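Side-chain contacts in gamma-glutamylcyclotransferase (Homo sapiens, PDB 3CRY), which catalyses the formation of 5-oxoproline from gamma-glutamyl dipeptides, works as a homodimer and may play a significant role in glutathione homeostasis: residues L94-Q98 and G99-G103; E158-K161 and A162-P165; M145-E149 and N150-L154. The protein carries 1 engineered substitution. All blocks are in the same frame, centred on the assembly; numbering follows the deposited sequence.

Interaction 1: residues L94-Q98 and G99-G103. Engineered in segment 94-98: Gln-98 (natural residue Glu).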
loop_
_atom_site.group_PDB
_atom_site.type_symbol
_atom_site.label_atom_id
_atom_site.label_comp_id
_atom_site.label_asym_id
_atom_site.label_seq_id
_atom_site.Cartn_x
_atom_site.Cartn_y
_atom_site.Cartn_z
ATOM N N LEU A 94 0.608 16.008 3.629
ATOM C CA LEU A 94 1.216 15.181 2.581
ATOM C C LEU A 94 0.202 14.176 2.038
ATOM O O LEU A 94 0.083 13.995 0.825
ATOM C CB LEU A 94 2.463 14.479 3.129
ATOM C CG LEU A 94 3.406 13.808 2.122
ATOM C CD1 LEU A 94 3.872 14.775 1.006
ATOM C CD2 LEU A 94 4.586 13.159 2.851
ATOM N N ASP A 95 -0.559 13.554 2.946
ATOM C CA ASP A 95 -1.654 12.663 2.561
ATOM C C ASP A 95 -2.657 13.357 1.643
ATOM O O ASP A 95 -3.051 12.802 0.610
ATOM C CB ASP A 95 -2.384 12.110 3.801
ATOM C CG ASP A 95 -1.542 11.126 4.618
ATOM O OD1 ASP A 95 -0.387 10.786 4.243
ATOM O OD2 ASP A 95 -2.065 10.678 5.674
ATOM N N GLU A 96 -3.074 14.567 2.022
ATOM C CA GLU A 96 -4.034 15.342 1.241
ATOM C C GLU A 96 -3.509 15.633 -0.162
ATOM O O GLU A 96 -4.246 15.565 -1.151
ATOM C CB GLU A 96 -4.384 16.639 1.976
ATOM C CG GLU A 96 -5.705 16.562 2.721
ATOM C CD GLU A 96 -6.881 16.806 1.809
ATOM O OE1 GLU A 96 -6.762 17.704 0.951
ATOM O OE2 GLU A 96 -7.919 16.121 1.933
ATOM N N GLN A 97 -2.223 15.951 -0.245
ATOM C CA GLN A 97 -1.581 16.214 -1.536
ATOM C C GLN A 97 -1.645 15.033 -2.497
ATOM O O GLN A 97 -1.735 15.216 -3.719
ATOM C CB GLN A 97 -0.132 16.608 -1.316
ATOM C CG GLN A 97 0.015 17.941 -0.573
ATOM C CD GLN A 97 1.423 18.188 -0.118
ATOM O OE1 GLN A 97 2.375 17.873 -0.830
ATOM N NE2 GLN A 97 1.574 18.738 1.084
ATOM N N GLN A 98 -1.608 13.822 -1.942
ATOM C CA GLN A 98 -1.593 12.602 -2.738
ATOM C C GLN A 98 -3.006 12.052 -2.991
ATOM O O GLN A 98 -3.156 10.955 -3.557
ATOM C CB GLN A 98 -0.741 11.528 -2.055
ATOM C CG GLN A 98 0.708 11.927 -1.807
ATOM C CD GLN A 98 1.498 12.061 -3.088
ATOM O OE1 GLN A 98 1.272 11.330 -4.058
ATOM N NE2 GLN A 98 2.449 12.979 -3.097
ATOM N N GLY A 99 -4.030 12.798 -2.567
ATOM C CA GLY A 99 -5.423 12.426 -2.863
ATOM C C GLY A 99 -5.818 11.076 -2.260
ATOM O O GLY A 99 -6.591 10.308 -2.852
ATOM N N VAL A 100 -5.273 10.784 -1.086
ATOM C CA VAL A 100 -5.577 9.512 -0.407
ATOM C C VAL A 100 -7.093 9.380 -0.217
ATOM O O VAL A 100 -7.677 8.322 -0.464
ATOM C CB VAL A 100 -4.819 9.367 0.950
ATOM C CG1 VAL A 100 -5.294 8.119 1.730
ATOM C CG2 VAL A 100 -3.325 9.297 0.736
ATOM N N LYS A 101 -7.741 10.465 0.205
ATOM C CA LYS A 101 -9.190 10.377 0.471
ATOM C C LYS A 101 -10.059 10.165 -0.769
ATOM O O LYS A 101 -11.184 9.653 -0.646
ATOM C CB LYS A 101 -9.661 11.587 1.277
ATOM C CG LYS A 101 -9.206 11.519 2.735
ATOM C CD LYS A 101 -9.753 12.708 3.509
ATOM C CE LYS A 101 -9.074 12.900 4.852
ATOM N NZ LYS A 101 -9.266 14.322 5.314
ATOM N N SER A 102 -9.551 10.520 -1.950
ATOM C CA SER A 102 -10.280 10.256 -3.195
ATOM C C SER A 102 -9.820 8.957 -3.872
ATOM O O SER A 102 -10.222 8.640 -4.997
ATOM C CB SER A 102 -10.203 11.464 -4.146
ATOM O OG SER A 102 -8.897 11.660 -4.635
ATOM N N GLY A 103 -8.969 8.206 -3.174
ATOM C CA GLY A 103 -8.584 6.881 -3.645
ATOM C C GLY A 103 -7.436 6.899 -4.624
ATOM O O GLY A 103 -7.211 5.887 -5.324
HETATM O O HOH W 1 -6.505 12.973 0.859
#

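Interaction 2: residues E158-K161 and A162-P165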
loop_
_atom_site.group_PDB
_atom_site.type_symbol
_atom_site.label_atom_id
_atom_site.label_comp_id
_atom_site.label_asym_id
_atom_site.label_seq_id
_atom_site.Cartn_x
_atom_site.Cartn_y
_atom_site.Cartn_z
ATOM N N GLU A 158 19.632 7.279 -16.493
ATOM C CA GLU A 158 19.459 6.833 -17.878
ATOM C C GLU A 158 18.140 6.084 -18.104
ATOM O O GLU A 158 17.470 6.284 -19.119
ATOM C CB GLU A 158 20.676 5.994 -18.330
ATOM C CG GLU A 158 21.936 6.843 -18.532
ATOM C CD GLU A 158 21.735 7.977 -19.524
ATOM O OE1 GLU A 158 21.321 7.704 -20.681
ATOM O OE2 GLU A 158 21.967 9.147 -19.139
ATOM N N LYS A 159 17.753 5.240 -17.144
ATOM C CA LYS A 159 16.462 4.577 -17.180
ATOM C C LYS A 159 15.298 5.597 -17.194
ATOM O O LYS A 159 14.355 5.466 -17.977
ATOM C CB LYS A 159 16.306 3.628 -15.989
ATOM C CG LYS A 159 17.128 2.363 -16.060
ATOM C CD LYS A 159 16.684 1.369 -14.960
ATOM C CE LYS A 159 15.201 0.909 -15.076
ATOM N NZ LYS A 159 14.915 -0.300 -14.208
ATOM N N LEU A 160 15.357 6.608 -16.324
ATOM C CA LEU A 160 14.319 7.650 -16.339
ATOM C C LEU A 160 14.263 8.408 -17.670
ATOM O O LEU A 160 13.180 8.696 -18.197
ATOM C CB LEU A 160 14.529 8.673 -15.211
ATOM C CG LEU A 160 14.396 8.062 -13.808
ATOM C CD1 LEU A 160 14.876 9.113 -12.785
ATOM C CD2 LEU A 160 12.963 7.552 -13.537
ATOM N N LYS A 161 15.434 8.723 -18.205
ATOM C CA LYS A 161 15.509 9.432 -19.486
ATOM C C LYS A 161 14.981 8.577 -20.651
ATOM O O LYS A 161 14.562 9.124 -21.671
ATOM C CB LYS A 161 16.944 9.897 -19.755
ATOM C CG LYS A 161 17.410 10.986 -18.787
ATOM C CD LYS A 161 18.910 11.151 -18.810
ATOM C CE LYS A 161 19.369 11.905 -20.053
ATOM N NZ LYS A 161 20.869 12.103 -20.044
ATOM N N ALA A 162 14.996 7.257 -20.480
ATOM C CA ALA A 162 14.525 6.321 -21.499
ATOM C C ALA A 162 12.998 6.203 -21.518
ATOM O O ALA A 162 12.433 5.592 -22.418
ATOM C CB ALA A 162 15.167 4.957 -21.298
ATOM N N ILE A 163 12.313 6.822 -20.558
ATOM C CA ILE A 163 10.842 6.691 -20.501
ATOM C C ILE A 163 10.196 7.359 -21.712
ATOM O O ILE A 163 10.538 8.501 -22.031
ATOM C CB ILE A 163 10.290 7.328 -19.209
ATOM C CG1 ILE A 163 10.797 6.549 -17.984
ATOM C CG2 ILE A 163 8.753 7.371 -19.230
ATOM C CD1 ILE A 163 10.492 7.232 -16.655
ATOM N N GLU A 164 9.264 6.673 -22.375
ATOM C CA GLU A 164 8.586 7.283 -23.524
ATOM C C GLU A 164 7.358 8.088 -23.041
ATOM O O GLU A 164 6.428 7.508 -22.474
ATOM C CB GLU A 164 8.186 6.214 -24.554
ATOM C CG GLU A 164 9.401 5.570 -25.267
ATOM C CD GLU A 164 9.902 6.375 -26.494
ATOM O OE1 GLU A 164 9.243 7.361 -26.873
ATOM O OE2 GLU A 164 10.962 6.017 -27.097
ATOM N N PRO A 165 7.356 9.416 -23.251
ATOM C CA PRO A 165 6.232 10.233 -22.761
ATOM C C PRO A 165 5.049 10.169 -23.719
ATOM O O PRO A 165 5.162 9.615 -24.839
ATOM C CB PRO A 165 6.826 11.654 -22.696
ATOM C CG PRO A 165 7.840 11.660 -23.829
ATOM C CD PRO A 165 8.374 10.238 -23.941
#

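Interaction 3: residues M145-E149 and N150-L154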
loop_
_atom_site.group_PDB
_atom_site.type_symbol
_atom_site.label_atom_id
_atom_site.label_comp_id
_atom_site.label_asym_id
_atom_site.label_seq_id
_atom_site.Cartn_x
_atom_site.Cartn_y
_atom_site.Cartn_z
ATOM N N MET A 145 14.884 16.069 -13.854
ATOM C CA MET A 145 15.575 17.190 -13.178
ATOM C C MET A 145 15.864 16.872 -11.718
ATOM O O MET A 145 16.968 17.116 -11.226
ATOM C CB MET A 145 14.734 18.460 -13.257
ATOM C CG MET A 145 14.773 19.122 -14.629
ATOM S SD MET A 145 13.629 20.522 -14.726
ATOM C CE MET A 145 14.292 21.625 -13.478
ATOM N N GLY A 146 14.854 16.329 -11.040
ATOM C CA GLY A 146 14.998 15.983 -9.618
ATOM C C GLY A 146 16.024 14.875 -9.423
ATOM O O GLY A 146 16.812 14.903 -8.466
ATOM N N ALA A 147 16.014 13.886 -10.320
ATOM C CA ALA A 147 16.944 12.759 -10.212
ATOM C C ALA A 147 18.388 13.261 -10.343
ATOM O O ALA A 147 19.293 12.820 -9.628
ATOM C CB ALA A 147 16.620 11.702 -11.279
ATOM N N LYS A 148 18.605 14.198 -11.260
ATOM C CA LYS A 148 19.946 14.734 -11.479
ATOM C C LYS A 148 20.381 15.624 -10.310
ATOM O O LYS A 148 21.477 15.463 -9.765
ATOM C CB LYS A 148 19.954 15.531 -12.783
ATOM C CG LYS A 148 21.295 16.127 -13.118
ATOM C CD LYS A 148 21.238 16.718 -14.518
ATOM C CE LYS A 148 22.628 16.976 -15.033
ATOM N NZ LYS A 148 22.995 18.367 -14.731
ATOM N N GLU A 149 19.501 16.540 -9.906
ATOM C CA GLU A 149 19.780 17.499 -8.830
ATOM C C GLU A 149 20.162 16.817 -7.521
ATOM O O GLU A 149 21.056 17.280 -6.801
ATOM C CB GLU A 149 18.532 18.361 -8.607
ATOM C CG GLU A 149 18.551 19.260 -7.380
ATOM C CD GLU A 149 17.208 19.946 -7.175
ATOM O OE1 GLU A 149 16.269 19.258 -6.711
ATOM O OE2 GLU A 149 17.086 21.153 -7.507
ATOM N N ASN A 150 19.444 15.747 -7.197
ATOM C CA ASN A 150 19.612 15.087 -5.910
ATOM C C ASN A 150 20.519 13.852 -5.920
ATOM O O ASN A 150 20.574 13.110 -4.949
ATOM C CB ASN A 150 18.238 14.866 -5.242
ATOM C CG ASN A 150 17.672 16.152 -4.648
ATOM O OD1 ASN A 150 18.383 16.920 -3.980
ATOM N ND2 ASN A 150 16.398 16.418 -4.911
ATOM N N GLY A 151 21.227 13.641 -7.026
ATOM C CA GLY A 151 22.302 12.642 -7.086
ATOM C C GLY A 151 21.885 11.177 -7.137
ATOM O O GLY A 151 22.571 10.329 -6.560
ATOM N N LEU A 152 20.783 10.849 -7.824
ATOM C CA LEU A 152 20.464 9.423 -8.025
ATOM C C LEU A 152 21.543 8.796 -8.932
ATOM O O LEU A 152 22.179 9.510 -9.715
ATOM C CB LEU A 152 19.060 9.253 -8.627
ATOM C CG LEU A 152 17.885 9.174 -7.647
ATOM C CD1 LEU A 152 17.815 10.284 -6.648
ATOM C CD2 LEU A 152 16.583 9.046 -8.410
ATOM N N PRO A 153 21.776 7.468 -8.816
ATOM C CA PRO A 153 22.821 6.838 -9.649
ATOM C C PRO A 153 22.654 7.134 -11.141
ATOM O O PRO A 153 21.533 7.155 -11.663
ATOM C CB PRO A 153 22.673 5.334 -9.325
ATOM C CG PRO A 153 22.164 5.352 -7.878
ATOM C CD PRO A 153 21.136 6.485 -7.919
ATOM N N LEU A 154 23.768 7.377 -11.831
ATOM C CA LEU A 154 23.674 7.826 -13.218
ATOM C C LEU A 154 22.980 6.798 -14.103
ATOM O O LEU A 154 22.284 7.170 -15.052
ATOM C CB LEU A 154 25.063 8.223 -13.781
ATOM C CG LEU A 154 25.805 9.337 -13.008
ATOM C CD1 LEU A 154 27.306 9.217 -13.203
ATOM C CD2 LEU A 154 25.346 10.755 -13.379
#

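Interaction 1: residues L94-Q98 and G99-G103
Gly-99 turns its backbone N back on Glu-96 O at 3.1 Å, the stronger of two backbone bonds that close the end of helix 91-97. The donor sits above the carbonyl plane, off the lone pairs. One residue on, Val-100 N reaches Asp-95 O at 3.4 Å; this bond is weak because of its length, although it is almost straight, with 172° at the hydrogen. Asp-95 O has further weak donors: Gln-98 N, and a water that also accepts from Lys-101 N at 2.9 Å, bridging helix and turn. Gly-99 suits its place because its phi is positive (62°), a value that glycine, with no side chain, adopts readily.

Val-100 lays CG2 against Asp-95 O at 3.5 Å; with CG1 anti to the backbone N (chi1 172°), CG2 lies on the side of that nitrogen and follows it toward the same oxygen. Tyr-125 lies against Val-100 as well. The Asp-95 carboxylate is engaged elsewhere, by Tyr-125 OH and in a salt bridge with Arg-123. Glu-96 and Lys-101 cross obliquely at the surface, with OE2 and NZ 4.1 Å apart, beyond a salt bridge, and because Glu-96 has a second conformer this approach is doubtful.

The 5-to-2 and 6-to-1 backbone bonds around a positive-phi glycine fit a Schellman-type helix end, its outer bond weak. The turn carries one residue of the active site: Gln-98, an engineered substitution, stands where the natural Glu is the proton acceptor, and its side chain lies against Tyr-19 of the probable substrate site, near a bound acetate.

Interaction 2: residues E158-K161 and A162-P165
Ile-163 folds back over the last turn of helix 154-161 and runs along Leu-160 O. Its CB lies 3.4 Å from that oxygen, and CG1 comes nearer still, to 3.2 Å of Leu-160 O. CG1 stands beside the backbone N (chi1 -65°), which keeps the chain on the side where Ile-163 N donates to the same carbonyl, 3.1 Å from Leu-160 O. The tip, CD1, still lies 3.4 Å from Leu-160 O and also reaches Leu-160 CD2 at 4.0 Å; the two side chains lie side by side and point the same way. Beyond them, Phe-53 touches Ile-163, while Leu-51 and Ile-143 pack on Leu-160. Branched and apolar, Ile-163 can follow the inward course of Leu-160. Before it, Ala-162 N is shared by two weak bonds, to Glu-158 O and Lys-159 O, and its small methyl fits close to both carbonyls. On the exposed side, Lys-161 NZ forms a salt bridge with Glu-158 OE2 at 3.3 Å, met on the syn side, close to the carboxylate plane. The chemistry implies a two-sided helix end, apolar toward the fold and charged toward solvent, where Lys-140 NZ of helix 137-149 donates to the carbonyls of Lys-161 and Ile-163.

Interaction 3: residues M145-E149 and N150-L154
Ala-147 and Leu-152 meet at the end of helix 137-149 by backbone and side chain together. Leu-152 N donates to Ala-147 O at 3.1 Å, in the carbonyl plane, while Leu-152 CD2 rests 3.9 Å from Ala-147 CB. Between them Gly-151 N bonds to Lys-148 O at 3.3 Å, this time from above the carbonyl plane. Asn-150 N still makes an ordinary helical bond to Gly-146 O, 3.0 Å long. The bonds from Leu-152 and Gly-151, 6-to-1 and 5-to-2, define a Schellman motif, with Gly-151 as its C-prime residue: its positive phi (74°) is readily adopted without a side chain. The Ala-147 to Leu-152 contact is the apolar pairing that commonly accompanies this motif, and the short methyl of Ala-147 lets both Leu-152 and Leu-160 of the next helix come close.

Glu-149 and Asn-150 run side by side, their carboxylate and amide planes turned 56° apart. Glu-149 CG is anti to the backbone N (chi1 170°), and the long, extended chain carries OE1 to within 3.4 Å of Asn-150 ND2 and brings the carboxylate to Thr-28 OG1, its hydrogen-bond partner. The amide of Asn-150 suits its place as a donor: ND2 bonds to Leu-26 O and Thr-28 OG1, tying the helix end to that part of the chain. Further out, Val-82 and Val-43 of the sheet back Leu-152.

How the interactions relate
All three contacts end a helix, but in different surroundings. Interactions 1 and 3 both turn on a positive-phi glycine; interaction 2 has none, and its chain leaves the helix extended. Interaction 3 is partly buried, Leu-152 packing on the sheet and Ala-147 on the next helix; interactions 1 and 2 lie at the surface. Charges differ too: a within-helix salt bridge in interaction 2, a long and doubtful Glu-96 to Lys-101 approach in interaction 1, Glu-149 held by Thr-28 in interaction 3. Interactions 2 and 3 touch where Leu-160 CD1 packs on Ala-147 CB at 3.5 Å. Interaction 1, about 26 Å from interaction 3 between centres, alone holds the active-site position.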